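Magnesium transporter, putative (Shewanella oneidensis MR-1, PDB 3KXR) probably transports magnesium or related cations across the membrane, this chain being a piece with part of an MgtE N domain and a pair of CBS domains. Local coordinates at residues F92-D95 and E96-Y100; V104-Y107 and D108-H112. All blocks are in the same frame, centred on the assembly; numbering follows the deposited sequence.

Interaction 1 of 2, residues F92-D95 and E96-Y100; sequences FIVD and EADKY
Val-94 and Tyr-100 face each other as an antiparallel non-hydrogen-bonded pair, their CA atoms 4.6 Å apart, where the strand ending at Val-94 turns back through a type I beta turn from Asp-95 to Asp-98. The turn is closed by Asp-98 N, which donates to Asp-95 O over 2.9 Å. Asp-95 N gives its hydrogen to Lys-99 O at 3.1 Å, and the CA-H of Val-94 leans on the same oxygen, with CA 3.2 Å from Lys-99 O.

Aspartate suits the first turn position because its short carboxylate can fold back over the loop. With CG set between the backbone N and the carbonyl carbon (chi1 70°), OD1 swings over the turn and takes the amide of Lys-99 at 2.9 Å, met from above the carboxylate plane, and more weakly that of Ala-97. Two backbone N-H groups thus share one oxygen, which holds the carboxylate in place. Lys-99 runs beside Asp-95, its CB and CG against both carboxylate oxygens, and its chain is long enough to carry the ammonium on to a salt bridge with Glu-158. Asp-98, whose left-handed backbone (phi 73°) makes it the bulge residue that lets Lys-99 pair back with Asp-95, hydrogen-bonds through OD1 to Ser-28 OG of the second subunit.

Val-94, Phe-92 and Tyr-100 put apolar surface on a covered face: Val-94 and Phe-92 pack on Leu-159, Phe-92 and Tyr-100 on Pro-151. Phe-92 CD1 meets the edge of the tyrosine ring, 4.2 Å from Tyr-100 CE1, and the tyrosine hydroxyl hydrogen-bonds to Thr-103 OG1. This is a 3:5 beta hairpin, a type I turn followed by a G1 bulge at Asp-98, with the Asp-95 carboxylate hydrogen-bonded across the loop, joining strands 90-94 and 100-105 of the first CBS domain.

Interaction 2 of 2, residues V104-Y107 and D108-H112; sequences VRRY and DIFKH
Val-104 meets Ile-109 through their branched methyls, Val-104 CG2 lying 3.5 Å from Ile-109 CG2, a fit for two beta-branched residues buried where strand becomes helix. Arg-105, at the N-cap position, accepts Ile-109 N on its backbone O at 2.9 Å. Its extended chain runs beside Asp-108, CD being 3.6 Å from Asp-108 OD2, while the guanidinium goes on to a salt bridge with Glu-147. A water joins the pair: it accepts from Arg-105 N and donates to Asp-108 OD2 at 2.6 Å. With an alanine at Asp-108, that water would probably lose its acceptor and a gap open beside the Arg-105 chain where OD2 now lies. Arg-106 O accepts the hydrogen of Phe-110 N and lies at the edge of the Phe-110 ring, near its plane; Arg-106 CG is 3.8 Å from Phe-110 CD2, the two side chains side by side. Tyr-107 has CG trans to the backbone N (chi1 -180°), which carries the hydroxyl out to Lys-111, whose NZ donates to Tyr-107 OH over 2.8 Å. The short helix 106-109 packs by Ile-109 and Arg-106 against helix 73-82, while Val-104 rests on strand 90-94.

How the interactions relate
Interactions 1 and 2 follow one another along the chain, all within the first CBS domain, their centres about 19 Å apart. Strand 100-105 connects them: interaction 1 forms the hairpin that leads into it, and interaction 2 takes its end into helix 106-109. Since strands 90-94 and 100-105 are neighbours in the three-stranded mixed sheet, the two contacts lie toward opposite ends of one strand pair. They meet where Ile-93 CG1 packs 4.1 Å from Val-104 CG1. The hairpin end reaches the second subunit, whereas no other chain of the assembly touches 104-112, which turns instead to helix 73-82.

Interaction 1 of 2, residues F92-D95 and E96-Y100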
loop_
_atom_site.group_PDB
_atom_site.type_symbol
_atom_site.label_atom_id
_atom_site.label_comp_id
_atom_site.label_asym_id
_atom_site.label_seq_id
_atom_site.Cartn_x
_atom_site.Cartn_y
_atom_site.Cartn_z
ATOM N N PHE A 92 24.186 4.208 -13.060
ATOM C CA PHE A 92 25.020 4.428 -11.899
ATOM C C PHE A 92 25.406 3.123 -11.247
ATOM O O PHE A 92 24.580 2.222 -11.151
ATOM C CB PHE A 92 24.277 5.341 -10.922
ATOM C CG PHE A 92 23.829 6.606 -11.561
ATOM C CD1 PHE A 92 24.723 7.380 -12.290
ATOM C CD2 PHE A 92 22.505 7.006 -11.507
ATOM C CE1 PHE A 92 24.301 8.548 -12.920
ATOM C CE2 PHE A 92 22.079 8.188 -12.141
ATOM C CZ PHE A 92 22.982 8.945 -12.850
ATOM N N ILE A 93 26.661 3.015 -10.822
ATOM C CA ILE A 93 27.174 1.793 -10.221
ATOM C C ILE A 93 27.414 2.022 -8.768
ATOM O O ILE A 93 28.053 3.017 -8.389
ATOM C CB ILE A 93 28.503 1.343 -10.860
ATOM C CG1 ILE A 93 28.335 1.206 -12.362
ATOM C CG2 ILE A 93 29.002 0.016 -10.271
ATOM C CD1 ILE A 93 27.255 0.255 -12.794
ATOM N N VAL A 94 26.921 1.101 -7.943
ATOM C CA VAL A 94 27.114 1.188 -6.505
ATOM C C VAL A 94 27.763 -0.089 -5.985
ATOM O O VAL A 94 27.656 -1.161 -6.598
ATOM C CB VAL A 94 25.753 1.403 -5.764
ATOM C CG1 VAL A 94 25.145 2.772 -6.140
ATOM C CG2 VAL A 94 24.788 0.261 -6.044
ATOM N N ASP A 95 28.444 0.020 -4.840
ATOM C CA ASP A 95 28.946 -1.174 -4.165
ATOM C C ASP A 95 27.854 -1.790 -3.302
ATOM O O ASP A 95 26.703 -1.339 -3.328
ATOM C CB ASP A 95 30.206 -0.869 -3.360
ATOM C CG ASP A 95 29.964 -0.022 -2.136
ATOM O OD1 ASP A 95 28.810 0.204 -1.687
ATOM O OD2 ASP A 95 31.008 0.397 -1.595
ATOM N N GLU A 96 28.205 -2.817 -2.542
ATOM C CA GLU A 96 27.190 -3.545 -1.794
ATOM C C GLU A 96 26.651 -2.774 -0.584
ATOM O O GLU A 96 25.637 -3.160 -0.049
ATOM C CB GLU A 96 27.701 -4.920 -1.386
ATOM C CG GLU A 96 28.399 -4.944 -0.066
ATOM C CD GLU A 96 28.814 -6.353 0.344
ATOM O OE1 GLU A 96 28.583 -7.306 -0.473
ATOM O OE2 GLU A 96 29.374 -6.482 1.477
ATOM N N ALA A 97 27.316 -1.704 -0.159
ATOM C CA ALA A 97 26.762 -0.814 0.872
ATOM C C ALA A 97 26.064 0.390 0.224
ATOM O O ALA A 97 25.757 1.361 0.898
ATOM C CB ALA A 97 27.862 -0.348 1.826
ATOM N N ASP A 98 25.820 0.331 -1.083
ATOM C CA ASP A 98 25.078 1.385 -1.810
ATOM C C ASP A 98 25.876 2.668 -1.999
ATOM O O ASP A 98 25.297 3.700 -2.307
ATOM C CB ASP A 98 23.742 1.737 -1.103
ATOM C CG ASP A 98 22.509 1.240 -1.846
ATOM O OD1 ASP A 98 22.238 1.673 -3.000
ATOM O OD2 ASP A 98 21.759 0.423 -1.245
ATOM N N LYS A 99 27.190 2.612 -1.811
ATOM C CA LYS A 99 28.034 3.773 -2.064
ATOM C C LYS A 99 28.160 3.969 -3.549
ATOM O O LYS A 99 28.477 3.032 -4.265
ATOM C CB LYS A 99 29.436 3.581 -1.483
ATOM C CG LYS A 99 29.423 3.219 -0.002
ATOM C CD LYS A 99 28.956 4.393 0.905
ATOM C CE LYS A 99 28.655 3.923 2.358
ATOM N NZ LYS A 99 27.172 3.963 2.693
ATOM N N TYR A 100 27.927 5.187 -4.001
ATOM C CA TYR A 100 28.119 5.521 -5.384
ATOM C C TYR A 100 29.580 5.331 -5.724
ATOM O O TYR A 100 30.411 5.894 -5.058
ATOM C CB TYR A 100 27.734 6.966 -5.629
ATOM C CG TYR A 100 28.111 7.519 -6.982
ATOM C CD1 TYR A 100 27.388 7.201 -8.115
ATOM C CD2 TYR A 100 29.155 8.401 -7.118
ATOM C CE1 TYR A 100 27.699 7.715 -9.342
ATOM C CE2 TYR A 100 29.499 8.913 -8.366
ATOM C CZ TYR A 100 28.744 8.572 -9.464
ATOM O OH TYR A 100 29.077 9.074 -10.700
#

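Interaction 2 of 2, residues V104-Y107 and D108-H112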
loop_
_atom_site.group_PDB
_atom_site.type_symbol
_atom_site.label_atom_id
_atom_site.label_comp_id
_atom_site.label_asym_id
_atom_site.label_seq_id
_atom_site.Cartn_x
_atom_site.Cartn_y
_atom_site.Cartn_z
ATOM N N VAL A 104 28.339 4.897 -15.840
ATOM C CA VAL A 104 28.676 4.442 -17.197
ATOM C C VAL A 104 27.699 5.067 -18.175
ATOM O O VAL A 104 26.533 5.159 -17.869
ATOM C CB VAL A 104 28.694 2.886 -17.323
ATOM C CG1 VAL A 104 29.531 2.251 -16.194
ATOM C CG2 VAL A 104 27.299 2.313 -17.312
ATOM N N ARG A 105 28.162 5.483 -19.342
ATOM C CA ARG A 105 27.280 6.102 -20.342
ATOM C C ARG A 105 26.745 5.155 -21.371
ATOM O O ARG A 105 27.458 4.317 -21.886
ATOM C CB ARG A 105 28.017 7.139 -21.149
ATOM C CG ARG A 105 28.661 8.203 -20.358
ATOM C CD ARG A 105 29.244 9.179 -21.354
ATOM N NE ARG A 105 30.066 10.138 -20.654
ATOM C CZ ARG A 105 29.606 11.183 -19.958
ATOM N NH1 ARG A 105 28.289 11.428 -19.881
ATOM N NH2 ARG A 105 30.481 12.005 -19.344
ATOM N N ARG A 106 25.504 5.364 -21.762
ATOM C CA ARG A 106 24.927 4.535 -22.789
ATOM C C ARG A 106 25.834 4.396 -24.007
ATOM O O ARG A 106 26.086 3.291 -24.481
ATOM C CB ARG A 106 23.585 5.086 -23.251
ATOM C CG ARG A 106 23.119 4.344 -24.452
ATOM C CD ARG A 106 21.665 4.294 -24.631
ATOM N NE ARG A 106 21.112 5.611 -24.528
ATOM C CZ ARG A 106 19.918 5.854 -24.012
ATOM N NH1 ARG A 106 19.121 4.862 -23.586
ATOM N NH2 ARG A 106 19.512 7.100 -23.939
ATOM N N TYR A 107 26.282 5.518 -24.548
ATOM C CA TYR A 107 27.037 5.479 -25.783
ATOM C C TYR A 107 28.300 4.611 -25.661
ATOM O O TYR A 107 28.618 3.853 -26.569
ATOM C CB TYR A 107 27.400 6.871 -26.246
ATOM C CG TYR A 107 28.186 6.870 -27.536
ATOM C CD1 TYR A 107 27.536 6.959 -28.760
ATOM C CD2 TYR A 107 29.583 6.767 -27.532
ATOM C CE1 TYR A 107 28.243 6.956 -29.937
ATOM C CE2 TYR A 107 30.298 6.766 -28.706
ATOM C CZ TYR A 107 29.617 6.864 -29.908
ATOM O OH TYR A 107 30.301 6.864 -31.104
ATOM N N ASP A 108 28.993 4.717 -24.540
ATOM C CA ASP A 108 30.188 3.914 -24.330
ATOM C C ASP A 108 29.827 2.476 -24.093
ATOM O O ASP A 108 30.492 1.608 -24.630
ATOM C CB ASP A 108 31.060 4.400 -23.159
ATOM C CG ASP A 108 31.435 5.878 -23.272
ATOM O OD1 ASP A 108 31.649 6.377 -24.412
ATOM O OD2 ASP A 108 31.488 6.546 -22.201
ATOM N N ILE A 109 28.794 2.179 -23.313
ATOM C CA ILE A 109 28.586 0.782 -22.993
ATOM C C ILE A 109 28.060 -0.045 -24.149
ATOM O O ILE A 109 28.146 -1.273 -24.095
ATOM C CB ILE A 109 27.717 0.495 -21.747
ATOM C CG1 ILE A 109 26.275 0.744 -22.032
ATOM C CG2 ILE A 109 28.244 1.161 -20.455
ATOM C CD1 ILE A 109 25.569 -0.533 -22.230
ATOM N N PHE A 110 27.533 0.582 -25.197
ATOM C CA PHE A 110 27.221 -0.174 -26.412
ATOM C C PHE A 110 28.419 -0.402 -27.297
ATOM O O PHE A 110 28.289 -1.018 -28.332
ATOM C CB PHE A 110 26.036 0.435 -27.177
ATOM C CG PHE A 110 24.709 0.028 -26.590
ATOM C CD1 PHE A 110 24.139 -1.201 -26.912
ATOM C CD2 PHE A 110 24.081 0.813 -25.634
ATOM C CE1 PHE A 110 22.923 -1.604 -26.333
ATOM C CE2 PHE A 110 22.857 0.417 -25.051
ATOM C CZ PHE A 110 22.290 -0.782 -25.394
ATOM N N LYS A 111 29.595 0.032 -26.864
ATOM C CA LYS A 111 30.838 -0.267 -27.583
ATOM C C LYS A 111 31.709 -1.301 -26.909
ATOM O O LYS A 111 32.738 -1.642 -27.450
ATOM C CB LYS A 111 31.681 1.012 -27.794
ATOM C CG LYS A 111 30.983 2.047 -28.672
ATOM C CD LYS A 111 31.890 3.188 -29.118
ATOM C CE LYS A 111 31.476 3.664 -30.515
ATOM N NZ LYS A 111 32.222 4.878 -30.930
ATOM N N HIS A 112 31.326 -1.801 -25.743
ATOM C CA HIS A 112 32.155 -2.779 -25.056
ATOM C C HIS A 112 31.586 -4.176 -25.184
ATOM O O HIS A 112 30.506 -4.373 -25.722
ATOM C CB HIS A 112 32.349 -2.370 -23.598
ATOM C CG HIS A 112 33.338 -1.263 -23.426
ATOM N ND1 HIS A 112 32.971 0.065 -23.376
ATOM C CD2 HIS A 112 34.688 -1.285 -23.333
ATOM C CE1 HIS A 112 34.049 0.813 -23.240
ATOM N NE2 HIS A 112 35.104 0.019 -23.221
HETATM O O HOH W 1 30.911 5.536 -19.887
#